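PDB 4W88: xyloglucan-specific endo-beta-1,4-glucanase, which hydrolyses internal beta-1,4-glucosidic bonds in the backbone of xyloglucan, a plant cell-wall polysaccharide, as a glycoside hydrolase of family 5. Local coordinates for residues Lys41-Gln44 with Glu45-Asp48; Gly186-Ala189 with Asp190-Leu193; Gly199-Asp203 with Glu204-Lys208; Thr280-Ile283 with Val284-Ile287; Ile331-Ala334 with Tyr335-Ala339. The protein carries 1 engineered substitution. All blocks are in the same frame, centred on the assembly; numbering follows the deposited sequence.

Interaction 1: residues Lys41-Gln44 with Glu45-Asp48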
loop_
_atom_site.group_PDB
_atom_site.type_symbol
_atom_site.label_atom_id
_atom_site.label_comp_id
_atom_site.label_asym_id
_atom_site.label_seq_id
_atom_site.Cartn_x
_atom_site.Cartn_y
_atom_site.Cartn_z
ATOM N N LYS A 41 -19.684 -6.197 -0.436
ATOM C CA LYS A 41 -19.276 -5.740 -1.752
ATOM C C LYS A 41 -19.119 -4.179 -1.692
ATOM O O LYS A 41 -19.975 -3.436 -1.142
ATOM C CB LYS A 41 -20.298 -6.148 -2.775
ATOM C CG LYS A 41 -19.987 -5.698 -4.191
ATOM C CD LYS A 41 -20.931 -6.271 -5.257
ATOM C CE LYS A 41 -20.573 -5.579 -6.566
ATOM N NZ LYS A 41 -21.495 -6.017 -7.588
ATOM N N THR A 42 -18.028 -3.673 -2.256
ATOM C CA THR A 42 -17.758 -2.229 -2.211
ATOM C C THR A 42 -18.807 -1.515 -3.064
ATOM O O THR A 42 -19.235 -2.015 -4.166
ATOM C CB THR A 42 -16.336 -1.975 -2.741
ATOM O OG1 THR A 42 -15.423 -2.819 -2.035
ATOM C CG2 THR A 42 -15.915 -0.576 -2.496
ATOM N N THR A 43 -19.211 -0.360 -2.572
ATOM C CA THR A 43 -20.178 0.477 -3.285
ATOM C C THR A 43 -19.626 1.920 -3.450
ATOM O O THR A 43 -18.658 2.318 -2.758
ATOM C CB THR A 43 -21.447 0.613 -2.495
ATOM O OG1 THR A 43 -21.119 1.235 -1.237
ATOM C CG2 THR A 43 -22.100 -0.720 -2.311
ATOM N N GLN A 44 -20.223 2.680 -4.382
ATOM C CA GLN A 44 -19.924 4.096 -4.519
ATOM C C GLN A 44 -20.050 4.844 -3.155
ATOM O O GLN A 44 -19.219 5.661 -2.818
ATOM C CB GLN A 44 -20.803 4.738 -5.591
ATOM C CG GLN A 44 -20.526 6.207 -5.864
ATOM C CD GLN A 44 -19.245 6.415 -6.570
ATOM O OE1 GLN A 44 -19.098 6.022 -7.737
ATOM N NE2 GLN A 44 -18.315 7.012 -5.910
ATOM N N GLU A 45 -21.076 4.482 -2.377
ATOM C CA GLU A 45 -21.353 5.099 -1.119
ATOM C C GLU A 45 -20.241 4.844 -0.097
ATOM O O GLU A 45 -19.893 5.747 0.699
ATOM C CB GLU A 45 -22.684 4.633 -0.533
ATOM C CG GLU A 45 -23.911 5.107 -1.315
ATOM C CD GLU A 45 -24.362 4.179 -2.433
ATOM O OE1 GLU A 45 -23.601 3.289 -2.905
ATOM O OE2 GLU A 45 -25.536 4.317 -2.885
ATOM N N ILE A 46 -19.708 3.618 -0.064
ATOM C CA ILE A 46 -18.593 3.338 0.848
ATOM C C ILE A 46 -17.420 4.294 0.523
ATOM O O ILE A 46 -16.810 4.904 1.397
ATOM C CB ILE A 46 -18.202 1.841 0.757
ATOM C CG1 ILE A 46 -19.256 1.013 1.529
ATOM C CG2 ILE A 46 -16.834 1.624 1.350
ATOM C CD1 ILE A 46 -19.241 -0.462 1.279
ATOM N N VAL A 47 -17.057 4.367 -0.752
ATOM C CA VAL A 47 -15.942 5.192 -1.188
ATOM C C VAL A 47 -16.243 6.667 -0.897
ATOM O O VAL A 47 -15.356 7.406 -0.419
ATOM C CB VAL A 47 -15.581 4.883 -2.664
ATOM C CG1 VAL A 47 -14.563 5.855 -3.228
ATOM C CG2 VAL A 47 -15.069 3.443 -2.797
ATOM N N ASP A 48 -17.469 7.114 -1.190
ATOM C CA ASP A 48 -17.885 8.482 -0.866
ATOM C C ASP A 48 -17.653 8.840 0.589
ATOM O O ASP A 48 -17.194 9.921 0.957
ATOM C CB ASP A 48 -19.369 8.736 -1.132
ATOM C CG ASP A 48 -19.813 8.650 -2.549
ATOM O OD1 ASP A 48 -19.005 8.681 -3.516
ATOM O OD2 ASP A 48 -21.090 8.516 -2.679
#
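Thr43 caps the start of helix 44-53. Its OG1 accepts from Ile46 N at 3.0 Å, a fairly straight bond (159° at the hydrogen). With chi1 at 61°, OG1 lies between the backbone N and the carbonyl carbon, which turns it over the first helical turn. The tight side of the contact begins here. Ile46 CG1 comes within 3.3 Å of Thr43 OG1, the two side chains crossing at about a right angle. Beyond it Thr42 CG2 meets Val47 CG2 at 4.1 Å, and Val47 goes on to pack against Tyr90 of helix 78-92. Thr42 OG1 is held by Glu34.

The other side is more polar. Gln44 NE2 gives a hydrogen bond of 3.0 Å to Asp48 OD1. It arrives on the syn side but 32° out of the carboxylate plane. The amide also bonds outward, through NE2 to Tyr90 O and through OE1 to Asn93. Asp94 brings a like charge close to Asp48, so the N-H of Gln44 NE2 probably eases some repulsion. With an alanine in place of Asp48, Gln44 NE2 would probably lose its partner on the helix and keep Tyr90 O. The loose part is Glu45, which is exposed; its OE1 only brushes Thr43 CB at 3.5 Å. Together the features are those of a threonine N-cap, opening the first barrel helix after strand 15-18 of the TIM barrel.

Interaction 2: residues Gly186-Ala189 with Asp190-Leu193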
loop_
_atom_site.group_PDB
_atom_site.type_symbol
_atom_site.label_atom_id
_atom_site.label_comp_id
_atom_site.label_asym_id
_atom_site.label_seq_id
_atom_site.Cartn_x
_atom_site.Cartn_y
_atom_site.Cartn_z
ATOM N N GLY A 186 0.455 6.130 -23.599
ATOM C CA GLY A 186 -0.659 6.976 -23.130
ATOM C C GLY A 186 -0.269 7.679 -21.846
ATOM O O GLY A 186 0.912 8.040 -21.649
ATOM N N ASN A 187 -1.229 7.801 -20.948
ATOM C CA ASN A 187 -0.991 8.460 -19.669
ATOM C C ASN A 187 -0.050 7.632 -18.780
ATOM O O ASN A 187 0.454 8.130 -17.768
ATOM C CB ASN A 187 -2.293 8.763 -18.895
ATOM C CG ASN A 187 -3.205 9.752 -19.605
ATOM O OD1 ASN A 187 -2.797 10.441 -20.545
ATOM N ND2 ASN A 187 -4.439 9.877 -19.123
ATOM N N ASN A 188 0.200 6.373 -19.174
ATOM C CA ASN A 188 1.169 5.595 -18.466
ATOM C C ASN A 188 2.624 6.001 -18.737
ATOM O O ASN A 188 3.501 5.502 -18.024
ATOM C CB ASN A 188 1.011 4.116 -18.716
ATOM C CG ASN A 188 -0.356 3.595 -18.377
ATOM O OD1 ASN A 188 -0.956 3.973 -17.399
ATOM N ND2 ASN A 188 -0.855 2.708 -19.231
ATOM N N ALA A 189 2.870 6.910 -19.688
ATOM C CA ALA A 189 4.229 7.364 -19.921
ATOM C C ALA A 189 4.836 8.104 -18.731
ATOM O O ALA A 189 6.035 8.017 -18.497
ATOM C CB ALA A 189 4.319 8.182 -21.189
ATOM N N ASP A 190 3.975 8.815 -18.008
ATOM C CA ASP A 190 4.403 9.642 -16.897
ATOM C C ASP A 190 3.562 9.492 -15.616
ATOM O O ASP A 190 3.717 10.247 -14.654
ATOM C CB ASP A 190 4.518 11.104 -17.337
ATOM C CG ASP A 190 3.264 11.716 -17.863
ATOM O OD1 ASP A 190 2.223 11.025 -17.902
ATOM O OD2 ASP A 190 3.336 12.939 -18.298
ATOM N N ARG A 191 2.707 8.457 -15.566
ATOM C CA ARG A 191 2.014 8.102 -14.348
ATOM C C ARG A 191 2.992 7.878 -13.214
ATOM O O ARG A 191 4.085 7.302 -13.440
ATOM C CB ARG A 191 1.216 6.786 -14.594
ATOM C CG ARG A 191 0.299 6.413 -13.463
ATOM C CD ARG A 191 -0.625 5.258 -13.758
ATOM N NE ARG A 191 -1.340 5.331 -15.000
ATOM C CZ ARG A 191 -2.300 6.199 -15.295
ATOM N NH1 ARG A 191 -2.745 7.056 -14.390
ATOM N NH2 ARG A 191 -2.801 6.214 -16.509
ATOM N N VAL A 192 2.613 8.263 -11.991
ATOM C CA VAL A 192 3.458 7.929 -10.868
ATOM C C VAL A 192 3.449 6.392 -10.672
ATOM O O VAL A 192 2.387 5.796 -10.409
ATOM C CB VAL A 192 3.041 8.647 -9.571
ATOM C CG1 VAL A 192 3.954 8.283 -8.355
ATOM C CG2 VAL A 192 3.005 10.151 -9.788
ATOM N N LEU A 193 4.666 5.811 -10.639
ATOM C CA LEU A 193 4.838 4.420 -10.371
ATOM C C LEU A 193 5.568 4.231 -9.060
ATOM O O LEU A 193 6.608 4.834 -8.866
ATOM C CB LEU A 193 5.580 3.710 -11.488
ATOM C CG LEU A 193 5.007 3.891 -12.879
ATOM C CD1 LEU A 193 5.756 3.125 -13.949
ATOM C CD2 LEU A 193 3.527 3.520 -12.982
HETATM O O HOH W 1 0.194 11.697 -19.537
#
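Arg191 reaches back along Asn188 and grips one oxygen with two nitrogens. Its NE donates to Asn188 OD1 at 2.8 Å, and its NH2 donates to the same OD1 at 3.0 Å. The oxygen lies in the guanidinium plane, at the edge. The NE bond also runs in the carbonyl plane of the amide, whereas NH2 stands 39° above it. The two flat groups are turned 69° apart. A bend at chi3 (-49°) folds the arginine back so that it lies beside Asn188, pointing the same way. The other amide atom, Asn188 ND2, is held by Thr184 and Ala132 O.

These bonds tie together the short 3-10 turn in the loop that leads from helix 164-182 into strand 193-196 of the TIM barrel. Asn187 O lies over one guanidinium face, toward its rim, and takes a weak bond from Arg191 N. The remaining guanidinium N-H groups go to backbone carbonyls of Tyr138, Asp139 and Leu142. A leucine in place of Arg191 would probably leave Asn188 OD1 and the carbonyls of Asp139 and Leu142 without the arginine's N-H groups.

A water joins Asp190 to Asn187. It donates to Asp190 OD1 at 2.7 Å and, weakly, to Asn187 OD1. It thus bridges the first residue of the 3-10 turn to Asp190 just beyond it. Asn187 ND2 is held by Tyr138 O, and a magnesium ion lies about 4 Å from the Asn187 side chain.

Interaction 3: residues Gly199-Asp203 with Glu204-Lys208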
loop_
_atom_site.group_PDB
_atom_site.type_symbol
_atom_site.label_atom_id
_atom_site.label_comp_id
_atom_site.label_asym_id
_atom_site.label_seq_id
_atom_site.Cartn_x
_atom_site.Cartn_y
_atom_site.Cartn_z
ATOM N N GLY A 199 9.862 -6.617 1.259
ATOM C CA GLY A 199 8.912 -6.556 2.371
ATOM C C GLY A 199 8.304 -5.207 2.710
ATOM O O GLY A 199 7.703 -5.081 3.794
ATOM N N HIS A 200 8.485 -4.193 1.850
ATOM C CA HIS A 200 8.242 -2.814 2.208
ATOM C C HIS A 200 8.969 -2.392 3.514
ATOM O O HIS A 200 8.528 -1.467 4.217
ATOM C CB HIS A 200 6.749 -2.574 2.317
ATOM C CG HIS A 200 6.038 -2.243 1.031
ATOM N ND1 HIS A 200 5.827 -3.156 0.021
ATOM C CD2 HIS A 200 5.511 -1.075 0.589
ATOM C CE1 HIS A 200 5.169 -2.582 -0.969
ATOM N NE2 HIS A 200 4.982 -1.314 -0.654
ATOM N N ASN A 201 10.081 -3.064 3.811
ATOM C CA ASN A 201 10.932 -2.834 4.995
ATOM C C ASN A 201 11.773 -1.565 4.822
ATOM O O ASN A 201 12.191 -1.240 3.716
ATOM C CB ASN A 201 11.809 -4.078 5.247
ATOM C CG ASN A 201 12.746 -3.912 6.418
ATOM O OD1 ASN A 201 13.865 -3.384 6.275
ATOM N ND2 ASN A 201 12.312 -4.347 7.587
ATOM N N SER A 202 11.976 -0.854 5.940
ATOM C CA SER A 202 12.735 0.412 5.980
ATOM C C SER A 202 13.993 0.403 6.864
ATOM O O SER A 202 14.492 1.477 7.237
ATOM C CB SER A 202 11.821 1.570 6.409
ATOM O OG SER A 202 11.406 1.384 7.696
ATOM N N ASP A 203 14.492 -0.777 7.205
ATOM C CA ASP A 203 15.767 -0.902 7.941
ATOM C C ASP A 203 16.892 -0.398 7.028
ATOM O O ASP A 203 16.823 -0.488 5.762
ATOM C CB ASP A 203 16.052 -2.349 8.369
ATOM C CG ASP A 203 14.968 -2.965 9.249
ATOM O OD1 ASP A 203 14.102 -2.288 9.809
ATOM O OD2 ASP A 203 15.015 -4.224 9.416
ATOM N N GLU A 204 17.965 0.056 7.679
ATOM C CA GLU A 204 19.078 0.673 6.981
ATOM C C GLU A 204 19.656 -0.216 5.851
ATOM O O GLU A 204 19.802 0.287 4.710
ATOM C CB GLU A 204 20.198 1.192 7.941
ATOM C CG GLU A 204 21.342 1.784 7.137
ATOM C CD GLU A 204 22.206 2.704 7.954
ATOM O OE1 GLU A 204 22.213 2.571 9.184
ATOM O OE2 GLU A 204 22.821 3.557 7.338
ATOM N N PRO A 205 19.963 -1.518 6.146
ATOM C CA PRO A 205 20.517 -2.340 5.083
ATOM C C PRO A 205 19.564 -2.460 3.859
ATOM O O PRO A 205 20.012 -2.545 2.692
ATOM C CB PRO A 205 20.721 -3.709 5.775
ATOM C CG PRO A 205 20.753 -3.414 7.224
ATOM C CD PRO A 205 19.812 -2.286 7.397
ATOM N N THR A 206 18.246 -2.483 4.122
ATOM C CA THR A 206 17.272 -2.637 3.048
ATOM C C THR A 206 17.244 -1.386 2.177
ATOM O O THR A 206 17.171 -1.480 0.956
ATOM C CB THR A 206 15.892 -2.852 3.648
ATOM O OG1 THR A 206 15.978 -3.760 4.764
ATOM C CG2 THR A 206 14.886 -3.300 2.614
ATOM N N LEU A 207 17.323 -0.212 2.804
ATOM C CA LEU A 207 17.302 1.029 2.032
ATOM C C LEU A 207 18.618 1.224 1.287
ATOM O O LEU A 207 18.598 1.693 0.159
ATOM C CB LEU A 207 17.029 2.210 2.949
ATOM C CG LEU A 207 15.649 2.339 3.592
ATOM C CD1 LEU A 207 15.659 3.484 4.616
ATOM C CD2 LEU A 207 14.591 2.573 2.538
ATOM N N LYS A 208 19.752 0.914 1.951
ATOM C CA LYS A 208 21.082 0.995 1.332
ATOM C C LYS A 208 21.126 0.187 0.027
ATOM O O LYS A 208 21.769 0.586 -0.913
ATOM C CB LYS A 208 22.165 0.535 2.318
ATOM C CG LYS A 208 23.579 0.624 1.832
ATOM C CD LYS A 208 24.550 0.164 2.934
ATOM C CE LYS A 208 24.565 1.101 4.147
ATOM N NZ LYS A 208 25.634 0.799 5.153
#
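The amide of Asn201 is approached at its oxygen from opposite faces. Thr206 OG1 donates to Asn201 OD1 at 2.6 Å from one face, tilted 34° from the carbonyl plane. Asp203 N donates to the same oxygen at 2.8 Å from the other, 53° out of the plane. This second bond closes an Asx turn, which leads straight into helix 204-208. The turn follows strand 193-196 of the TIM barrel. The amide nitrogen makes a weak bond to Asp203 OD2, so both ends of the group have partners in the turn.

Asn201 CG points anti to the backbone N (chi1 178°), which carries the amide toward the helix. The Thr206 side chain crosses it at about a right angle. Its CG2 rests on Asn201 O at 3.6 Å. Asp203 occupies the N-cap position, but its side chain makes no capping bond. The sugar bound in the cleft is near, with a glucose unit about 6 Å from the Asn201 side chain. Just before the turn, His200 bonds to Glu145 and stacks on His223. On the side toward helix 246-261, Leu207 CD1 touches Ser202 O at 3.5 Å, while Leu207 N bonds to Asp203 O at 3.0 Å.

Interaction 4: residues Thr280-Ile283 with Val284-Ile287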
loop_
_atom_site.group_PDB
_atom_site.type_symbol
_atom_site.label_atom_id
_atom_site.label_comp_id
_atom_site.label_asym_id
_atom_site.label_seq_id
_atom_site.Cartn_x
_atom_site.Cartn_y
_atom_site.Cartn_z
ATOM N N THR A 280 -8.339 4.283 22.907
ATOM C CA THR A 280 -8.563 5.406 22.021
ATOM C C THR A 280 -7.599 6.555 22.228
ATOM O O THR A 280 -6.981 7.070 21.286
ATOM C CB THR A 280 -9.956 5.961 22.225
ATOM O OG1 THR A 280 -10.899 4.978 21.823
ATOM C CG2 THR A 280 -10.154 7.207 21.340
ATOM N N GLU A 281 -7.494 6.997 23.477
ATOM C CA GLU A 281 -6.617 8.171 23.775
ATOM C C GLU A 281 -5.137 7.905 23.440
ATOM O O GLU A 281 -4.380 8.798 23.036
ATOM C CB GLU A 281 -6.735 8.567 25.253
ATOM C CG GLU A 281 -8.130 9.032 25.600
ATOM C CD GLU A 281 -8.893 7.938 26.346
ATOM O OE1 GLU A 281 -9.277 8.241 27.581
ATOM O OE2 GLU A 281 -9.129 6.811 25.693
ATOM N N ASP A 282 -4.688 6.658 23.652
ATOM C CA ASP A 282 -3.325 6.311 23.294
ATOM C C ASP A 282 -3.080 6.310 21.787
ATOM O O ASP A 282 -2.052 6.805 21.312
ATOM C CB ASP A 282 -2.962 4.921 23.867
ATOM C CG ASP A 282 -3.097 4.885 25.349
ATOM O OD1 ASP A 282 -2.188 5.417 26.011
ATOM O OD2 ASP A 282 -4.105 4.380 25.865
ATOM N N ILE A 283 -4.028 5.758 21.062
ATOM C CA ILE A 283 -3.903 5.806 19.611
ATOM C C ILE A 283 -3.908 7.254 19.084
ATOM O O ILE A 283 -3.105 7.574 18.204
ATOM C CB ILE A 283 -4.941 4.909 18.904
ATOM C CG1 ILE A 283 -4.677 3.436 19.240
ATOM C CG2 ILE A 283 -4.956 5.193 17.411
ATOM C CD1 ILE A 283 -5.730 2.466 18.746
ATOM N N VAL A 284 -4.823 8.106 19.588
ATOM C CA VAL A 284 -4.755 9.510 19.233
ATOM C C VAL A 284 -3.377 10.126 19.457
ATOM O O VAL A 284 -2.875 10.877 18.593
ATOM C CB VAL A 284 -5.881 10.294 19.942
ATOM C CG1 VAL A 284 -5.733 11.815 19.730
ATOM C CG2 VAL A 284 -7.262 9.767 19.442
ATOM N N ARG A 285 -2.766 9.886 20.626
ATOM C CA ARG A 285 -1.425 10.385 20.878
ATOM C C ARG A 285 -0.366 9.809 19.924
ATOM O O ARG A 285 0.520 10.536 19.428
ATOM C CB ARG A 285 -1.023 10.107 22.335
ATOM C CG ARG A 285 -1.786 10.963 23.344
ATOM C CD ARG A 285 -1.126 10.933 24.727
ATOM N NE ARG A 285 -1.479 9.671 25.385
ATOM C CZ ARG A 285 -2.593 9.442 26.072
ATOM N NH1 ARG A 285 -3.493 10.369 26.239
ATOM N NH2 ARG A 285 -2.809 8.252 26.594
ATOM N N TRP A 286 -0.473 8.526 19.627
ATOM C CA TRP A 286 0.467 7.894 18.712
ATOM C C TRP A 286 0.368 8.535 17.321
ATOM O O TRP A 286 1.389 8.813 16.692
ATOM C CB TRP A 286 0.182 6.394 18.624
ATOM C CG TRP A 286 0.990 5.709 17.571
ATOM C CD1 TRP A 286 2.308 5.329 17.625
ATOM C CD2 TRP A 286 0.525 5.368 16.274
ATOM N NE1 TRP A 286 2.692 4.779 16.431
ATOM C CE2 TRP A 286 1.598 4.780 15.584
ATOM C CE3 TRP A 286 -0.702 5.509 15.632
ATOM C CZ2 TRP A 286 1.481 4.362 14.246
ATOM C CZ3 TRP A 286 -0.818 5.106 14.330
ATOM C CH2 TRP A 286 0.253 4.524 13.651
ATOM N N ILE A 287 -0.857 8.802 16.856
ATOM C CA ILE A 287 -1.040 9.422 15.508
ATOM C C ILE A 287 -0.380 10.787 15.463
ATOM O O ILE A 287 0.310 11.121 14.516
ATOM C CB ILE A 287 -2.546 9.538 15.114
ATOM C CG1 ILE A 287 -3.218 8.124 14.996
ATOM C CG2 ILE A 287 -2.781 10.479 13.977
ATOM C CD1 ILE A 287 -4.730 8.067 14.906
#
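Asp282 and Arg285 form a salt bridge along the first turns of helix 280-295. Arg285 NH2 donates to Asp282 OD1 at 3.0 Å. The two side chains run side by side and point the same way, yet their flat ends stand 89° apart. The nitrogen meets the oxygen from above the carboxylate plane, 68° out of it. Both groups have a further partner in Trp241, whose N bonds to Asp282 OD1 and whose O takes Arg285 NE. The pair thus ties the loop of Trp241 to the helix.

The arginine chain bends at chi3, which lays the guanidinium over the backbone. Glu281 O sits 3.6 Å from its plane, over its centre. The charge probably gains from this carbonyl. The same Glu281 O also accepts from Arg285 N at 3.1 Å. Other regular helical bonds accompany it, such as Val284 N to Thr280 O at 2.9 Å.

The chemistry changes on the face toward helix 329-336. Ile283 CG2 meets Ile287 CD1 at 3.8 Å, and the two side chains cross obliquely. Ile283 also touches Ile331, and Ile287 touches Tyr335, both on helix 329-336. Trp286 leaves toward its neighbours, its CG placed opposite the backbone N (chi1 173°). Its indole stacks on Tyr290, meets Trp241 edge-to-face, and gives NE1 to Thr226 O. Such a helix, polar on one side and apolar on the other, is that of a beta-alpha-beta unit of the TIM barrel, here between strands 267-272 and 300-305.

Interaction 5: residues Ile331-Ala334 with Tyr335-Ala339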
loop_
_atom_site.group_PDB
_atom_site.type_symbol
_atom_site.label_atom_id
_atom_site.label_comp_id
_atom_site.label_asym_id
_atom_site.label_seq_id
_atom_site.Cartn_x
_atom_site.Cartn_y
_atom_site.Cartn_z
ATOM N N ILE A 331 -10.312 8.537 16.924
ATOM C CA ILE A 331 -9.190 8.064 16.113
ATOM C C ILE A 331 -9.203 8.652 14.708
ATOM O O ILE A 331 -8.188 9.194 14.199
ATOM C CB ILE A 331 -9.143 6.517 16.061
ATOM C CG1 ILE A 331 -8.820 5.971 17.469
ATOM C CG2 ILE A 331 -8.118 6.007 15.052
ATOM C CD1 ILE A 331 -8.842 4.475 17.630
ATOM N N VAL A 332 -10.368 8.614 14.097
ATOM C CA VAL A 332 -10.506 9.110 12.726
ATOM C C VAL A 332 -10.206 10.595 12.611
ATOM O O VAL A 332 -9.476 11.011 11.687
ATOM C CB VAL A 332 -11.823 8.669 12.111
ATOM C CG1 VAL A 332 -12.056 9.301 10.738
ATOM C CG2 VAL A 332 -11.826 7.169 11.982
ATOM N N ASP A 333 -10.724 11.379 13.591
ATOM C CA ASP A 333 -10.497 12.813 13.607
ATOM C C ASP A 333 -8.953 13.076 13.651
ATOM O O ASP A 333 -8.426 13.973 12.981
ATOM C CB ASP A 333 -11.089 13.418 14.870
ATOM C CG ASP A 333 -12.601 13.649 14.832
ATOM O OD1 ASP A 333 -13.241 13.459 13.803
ATOM O OD2 ASP A 333 -13.188 13.961 15.908
ATOM N N ALA A 334 -8.230 12.308 14.490
ATOM C CA ALA A 334 -6.787 12.549 14.611
ATOM C C ALA A 334 -6.048 12.345 13.266
ATOM O O ALA A 334 -5.095 13.047 12.886
ATOM C CB ALA A 334 -6.220 11.623 15.661
ATOM N N TYR A 335 -6.553 11.397 12.484
ATOM C CA TYR A 335 -5.968 11.146 11.161
ATOM C C TYR A 335 -6.320 12.258 10.188
ATOM O O TYR A 335 -5.450 12.879 9.609
ATOM C CB TYR A 335 -6.490 9.826 10.576
ATOM C CG TYR A 335 -5.802 8.544 11.105
ATOM C CD1 TYR A 335 -4.410 8.430 11.129
ATOM C CD2 TYR A 335 -6.571 7.424 11.510
ATOM C CE1 TYR A 335 -3.798 7.284 11.596
ATOM C CE2 TYR A 335 -5.950 6.253 11.969
ATOM C CZ TYR A 335 -4.568 6.174 11.965
ATOM O OH TYR A 335 -3.910 5.042 12.419
ATOM N N VAL A 336 -7.611 12.483 10.004
ATOM C CA VAL A 336 -7.979 13.414 8.963
ATOM C C VAL A 336 -7.588 14.887 9.254
ATOM O O VAL A 336 -7.469 15.710 8.311
ATOM C CB VAL A 336 -9.450 13.272 8.541
ATOM C CG1 VAL A 336 -9.754 11.860 8.035
ATOM C CG2 VAL A 336 -10.411 13.567 9.660
ATOM N N ASN A 337 -7.465 15.208 10.545
ATOM C CA ASN A 337 -7.112 16.535 10.946
ATOM C C ASN A 337 -5.662 16.669 11.286
ATOM O O ASN A 337 -5.241 17.637 11.916
ATOM C CB ASN A 337 -7.975 17.020 12.123
ATOM C CG ASN A 337 -9.450 17.035 11.795
ATOM O OD1 ASN A 337 -10.263 16.604 12.547
ATOM N ND2 ASN A 337 -9.777 17.617 10.741
ATOM N N HIS A 338 -4.869 15.730 10.842
ATOM C CA HIS A 338 -3.470 15.694 11.229
ATOM C C HIS A 338 -2.737 16.985 10.961
ATOM O O HIS A 338 -1.811 17.322 11.670
ATOM C CB HIS A 338 -2.763 14.510 10.566
ATOM C CG HIS A 338 -2.518 14.685 9.108
ATOM N ND1 HIS A 338 -1.327 15.170 8.619
ATOM C CD2 HIS A 338 -3.311 14.476 8.030
ATOM C CE1 HIS A 338 -1.366 15.199 7.304
ATOM N NE2 HIS A 338 -2.577 14.815 6.921
ATOM N N ALA A 339 -3.102 17.690 9.905
ATOM C CA ALA A 339 -2.361 18.858 9.574
ATOM C C ALA A 339 -2.865 20.109 10.283
ATOM O O ALA A 339 -2.255 21.135 10.108
ATOM C CB ALA A 339 -2.308 19.075 8.083
#
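Ile331 and Tyr335 lie side by side, one turn apart, and point the same way. Tyr335 CE2 meets Ile331 CG2 at 3.8 Å, and CD2 is a little farther off. With Tyr335 CG anti to the carbonyl carbon (chi1 -80°), the ring leans back along the helix toward Ile331. Ile331 O lies 3.6 Å from Tyr335 CD2, set obliquely to the ring. The same carbonyl accepts from Tyr335 N at 3.2 Å. Both side chains face helix 280-295, where Tyr335 packs on Trp286 and Ile287.

Val332 and Val336 form a second, looser pair. Their CG1 atoms are 4.4 Å apart, and Val336 CG2 comes closer to Val332 O, at 3.4 Å. The backbone bond from Val336 N to this oxygen is nearly straight (173°). The pair is turned to Arg53 of helix 44-53. Helix 329-336 is the last of the chain and follows the final barrel strand 300-305. It packs between helix 280-295 and helix 44-53, which follows the first barrel strand, and so helps close the ring of helices in the TIM barrel.

The helix finishes at Asn337, the first residue to leave helical angles. Its N still bonds to Asp333 O at 2.9 Å. Asn337 CB also rests on that oxygen. The Asp333 carboxylate forms a salt bridge through OD1 to Arg53. His338 follows, its ND1 held by Asp295 and its NE2 by Asn13 O. The edge of its ring meets Tyr335 O.

All five contacts are local, and each joins residues a few places apart in one continuous stretch. All are partly buried. In interactions 1, 4 and 5 the buried residues are mostly apolar, with charged groups nearer the surface; interaction 2 instead buries Asn188 and Arg191. The arginine of interaction 4 is exposed. Interactions 4 and 5 alone touch: Ile287 CD1 packs on Tyr335 CZ at 3.5 Å, so helices 280-295 and 329-336 share an apolar seam. Interaction 1 lies on helix 44-53, whose Arg53 meets residues of interaction 5. Interactions 1 and 3 both start helices, with a threonine cap and an Asx turn. Only interaction 3 comes near the bound sugar.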